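Local coordinates for Card1 endonuclease domain-containing protein (Vibrio cholerae, PDB 1XMX) that is of unproven function but probably binds nucleic acid, and carries a Card1-like endonuclease domain of the PDDEXK clan, at residues 10-15 / 40-45. Residues are numbered along the deposited sequence; the frame is centred on the assembly and turned at random.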
ATOM      1  N   ILE A  10      -4.851 -16.934  13.755  1.00 22.18           N
ATOM      2  CA  ILE A  10      -5.053 -16.475  12.390  1.00 22.62           C
ATOM      3  C   ILE A  10      -6.467 -15.925  12.188  1.00 24.11           C
ATOM      4  O   ILE A  10      -7.466 -16.479  12.686  1.00 23.46           O
ATOM      5  CB  ILE A  10      -4.755 -17.599  11.342  1.00 23.55           C
ATOM      6  CG1 ILE A  10      -3.233 -17.796  11.150  1.00 22.39           C
ATOM      7  CG2 ILE A  10      -5.387 -17.242   9.933  1.00 23.29           C
ATOM      8  CD1 ILE A  10      -2.895 -19.080  10.454  1.00 22.63           C
ATOM      9  N   ASP A  11      -6.547 -14.824  11.449  1.00 24.69           N
ATOM     10  CA  ASP A  11      -7.818 -14.402  10.889  1.00 23.45           C
ATOM     11  C   ASP A  11      -7.619 -13.873   9.464  1.00 23.92           C
ATOM     12  O   ASP A  11      -6.567 -14.100   8.898  1.00 20.83           O
ATOM     13  CB  ASP A  11      -8.604 -13.459  11.826  1.00 24.95           C
ATOM     14  CG  ASP A  11      -7.987 -12.071  11.965  1.00 25.83           C
ATOM     15  OD1 ASP A  11      -7.077 -11.720  11.182  1.00 26.65           O
ATOM     16  OD2 ASP A  11      -8.432 -11.330  12.874  1.00 25.95           O
ATOM     17  N   GLN A  12      -8.634 -13.222   8.881  1.00 25.03           N
ATOM     18  CA  GLN A  12      -8.544 -12.746   7.516  1.00 28.13           C
ATOM     19  C   GLN A  12      -7.722 -11.468   7.413  1.00 26.94           C
ATOM     20  O   GLN A  12      -7.288 -11.108   6.356  1.00 26.90           O
ATOM     21  CB  GLN A  12      -9.926 -12.550   6.909  1.00 32.79           C
ATOM     22  CG  GLN A  12     -10.862 -13.745   7.132  1.00 39.59           C
ATOM     23  CD  GLN A  12     -10.418 -15.085   6.475  1.00 43.62           C
ATOM     24  OE1 GLN A  12     -10.390 -15.192   5.235  1.00 45.76           O
ATOM     25  NE2 GLN A  12     -10.123 -16.132   7.319  1.00 43.65           N
ATOM     26  N   ASP A  13      -7.464 -10.796   8.520  1.00 24.34           N
ATOM     27  CA  ASP A  13      -6.474  -9.712   8.472  1.00 23.08           C
ATOM     28  C   ASP A  13      -5.378  -9.869   9.538  1.00 22.08           C
ATOM     29  O   ASP A  13      -5.471  -9.259  10.580  1.00 22.02           O
ATOM     30  CB  ASP A  13      -7.220  -8.370   8.608  1.00 23.04           C
ATOM     31  CG  ASP A  13      -6.328  -7.209   8.542  1.00 24.84           C
ATOM     32  OD1 ASP A  13      -5.077  -7.321   8.638  1.00 29.72           O
ATOM     33  OD2 ASP A  13      -6.864  -6.136   8.407  1.00 25.85           O
ATOM     34  N   PRO A  14      -4.369 -10.732   9.300  1.00 22.53           N
ATOM     35  CA  PRO A  14      -3.412 -11.105  10.333  1.00 21.23           C
ATOM     36  C   PRO A  14      -2.102 -10.352  10.328  1.00 20.57           C
ATOM     37  O   PRO A  14      -1.132 -10.843  10.873  1.00 20.62           O
ATOM     38  CB  PRO A  14      -3.126 -12.555   9.998  1.00 22.13           C
ATOM     39  CG  PRO A  14      -3.244 -12.607   8.481  1.00 21.60           C
ATOM     40  CD  PRO A  14      -4.113 -11.477   8.055  1.00 22.63           C
ATOM     41  N   VAL A  15      -2.063  -9.163   9.765  1.00 17.64           N
ATOM     42  CA  VAL A  15      -0.829  -8.401   9.720  1.00 16.24           C
ATOM     43  C   VAL A  15      -0.188  -8.117  11.084  1.00 15.49           C
ATOM     44  O   VAL A  15       1.012  -8.052  11.205  1.00 15.56           O
ATOM     45  CB  VAL A  15      -1.085  -7.037   9.050  1.00 18.04           C
ATOM     46  CG1 VAL A  15       0.183  -6.171   9.108  1.00 18.05           C
ATOM     47  CG2 VAL A  15      -1.488  -7.250   7.593  1.00 18.97           C
ATOM     48  N   THR A  40      -5.174 -22.932   6.458  1.00 20.19           N
ATOM     49  CA  THR A  40      -3.854 -23.427   6.028  1.00 22.39           C
ATOM     50  C   THR A  40      -3.179 -22.485   4.996  1.00 22.13           C
ATOM     51  O   THR A  40      -1.955 -22.223   5.035  1.00 21.10           O
ATOM     52  CB  THR A  40      -4.012 -24.846   5.378  1.00 24.08           C
ATOM     53  OG1 THR A  40      -4.495 -25.770   6.349  1.00 23.53           O
ATOM     54  CG2 THR A  40      -2.673 -25.340   4.840  1.00 25.54           C
ATOM     55  N   VAL A  41      -3.974 -21.956   4.076  1.00 20.61           N
ATOM     56  CA  VAL A  41      -3.393 -21.102   3.016  1.00 22.26           C
ATOM     57  C   VAL A  41      -2.880 -19.745   3.593  1.00 21.73           C
ATOM     58  O   VAL A  41      -1.793 -19.295   3.248  1.00 18.01           O
ATOM     59  CB  VAL A  41      -4.364 -20.943   1.818  1.00 23.42           C
ATOM     60  CG1 VAL A  41      -5.682 -20.261   2.305  1.00 23.64           C
ATOM     61  CG2 VAL A  41      -3.659 -20.191   0.644  1.00 24.09           C
ATOM     62  N   ILE A  42      -3.662 -19.132   4.502  1.00 21.68           N
ATOM     63  CA  ILE A  42      -3.249 -17.940   5.207  1.00 19.90           C
ATOM     64  C   ILE A  42      -1.958 -18.251   5.954  1.00 18.84           C
ATOM     65  O   ILE A  42      -0.963 -17.511   5.839  1.00 19.24           O
ATOM     66  CB  ILE A  42      -4.339 -17.413   6.210  1.00 20.56           C
ATOM     67  CG1 ILE A  42      -5.677 -17.136   5.481  1.00 23.43           C
ATOM     68  CG2 ILE A  42      -3.880 -16.131   6.856  1.00 18.13           C
ATOM     69  CD1 ILE A  42      -6.874 -16.946   6.442  1.00 23.59           C
ATOM     70  N   TYR A  43      -1.936 -19.351   6.697  1.00 18.57           N
ATOM     71  CA  TYR A  43      -0.702 -19.823   7.307  1.00 18.28           C
ATOM     72  C   TYR A  43       0.540 -19.886   6.371  1.00 18.77           C
ATOM     73  O   TYR A  43       1.634 -19.449   6.758  1.00 20.31           O
ATOM     74  CB  TYR A  43      -0.902 -21.156   8.009  1.00 19.15           C
ATOM     75  CG  TYR A  43       0.408 -21.840   8.398  1.00 20.33           C
ATOM     76  CD1 TYR A  43       1.202 -21.356   9.454  1.00 21.25           C
ATOM     77  CD2 TYR A  43       0.862 -22.964   7.704  1.00 20.41           C
ATOM     78  CE1 TYR A  43       2.440 -22.005   9.822  1.00 20.01           C
ATOM     79  CE2 TYR A  43       2.037 -23.616   8.063  1.00 19.71           C
ATOM     80  CZ  TYR A  43       2.841 -23.117   9.118  1.00 21.57           C
ATOM     81  OH  TYR A  43       4.026 -23.797   9.492  1.00 22.68           O
ATOM     82  N   GLN A  44       0.378 -20.506   5.214  1.00 18.08           N
ATOM     83  CA  GLN A  44       1.420 -20.642   4.224  1.00 21.68           C
ATOM     84  C   GLN A  44       1.931 -19.250   3.775  1.00 21.09           C
ATOM     85  O   GLN A  44       3.147 -19.028   3.689  1.00 19.31           O
ATOM     86  CB  GLN A  44       0.933 -21.483   3.041  1.00 23.30           C
ATOM     87  CG  GLN A  44       0.640 -22.951   3.427  1.00 26.74           C
ATOM     88  CD  GLN A  44      -0.070 -23.735   2.300  1.00 26.86           C
ATOM     89  OE1 GLN A  44      -0.434 -23.182   1.263  1.00 29.25           O
ATOM     90  NE2 GLN A  44      -0.265 -25.020   2.520  1.00 29.11           N
ATOM     91  N   ARG A  45       1.004 -18.316   3.564  1.00 20.95           N
ATOM     92  CA  ARG A  45       1.368 -16.929   3.195  1.00 19.97           C
ATOM     93  C   ARG A  45       2.111 -16.184   4.318  1.00 20.85           C
ATOM     94  O   ARG A  45       3.124 -15.452   4.066  1.00 20.83           O
ATOM     95  CB  ARG A  45       0.129 -16.151   2.831  1.00 16.97           C
ATOM     96  CG  ARG A  45      -0.494 -16.572   1.542  1.00 17.83           C
ATOM     97  CD  ARG A  45      -1.850 -15.919   1.471  1.00 21.59           C
ATOM     98  NE  ARG A  45      -2.716 -16.457   0.441  1.00 23.57           N
ATOM     99  CZ  ARG A  45      -4.052 -16.353   0.461  1.00 26.21           C
ATOM    100  NH1 ARG A  45      -4.661 -15.742   1.474  1.00 25.76           N
ATOM    101  NH2 ARG A  45      -4.785 -16.882  -0.533  1.00 25.21           N
TER
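I42, in the first turn of helix 40-52, inserts its two branches into the loop 10-15. The contact is mainly apolar: three of the five closest residue pairs join apolar side chains, and the two polar approaches both end on a methyl. The CG2 methyl of I42 meets CG2 of I10 at 3.6 Å, the two side chains running past each other in opposite directions. In both isoleucines CG1 lies beside the backbone N and CG2 anti to it, which points these methyls at each other. The same I42 methyl also reaches the ring of P14, with CG2 of I42 lying 3.9 Å from P14 CG. From I10 the longer branch, nearly extended at chi2, goes to the next helical residue: its CD1 sits 3.8 Å from CB of Y43, so the tyrosine is touched at its base while its ring leads away.

Polar atoms of the loop also meet the end of I42. Its CD1 lies 3.8 Å from the backbone O of D11, and Q12 folds its amide back over this methyl, NE2 coming to 3.5 Å. A bend at chi2 (-63°) turns the glutamine this way although its CB points away from the helix. These are van der Waals approaches.

Within the loop, D13 N donates a weak hydrogen bond to D11 OD1 (2.8 Å, 128° at the hydrogen); the other carboxylate oxygen of D11 accepts from G96 N.

Loop 10-15, at the C-terminal end of strand 4-9, leads into helix 15-22 and packs against the start of the helix that follows the adjacent parallel strand 30-35, in the N-terminal alpha/beta domain. F33 of strand 30-35 and F59 of strand 56-61 touch both I10 and Y43, and L46 of helix 40-52 extends the apolar surface beside P14.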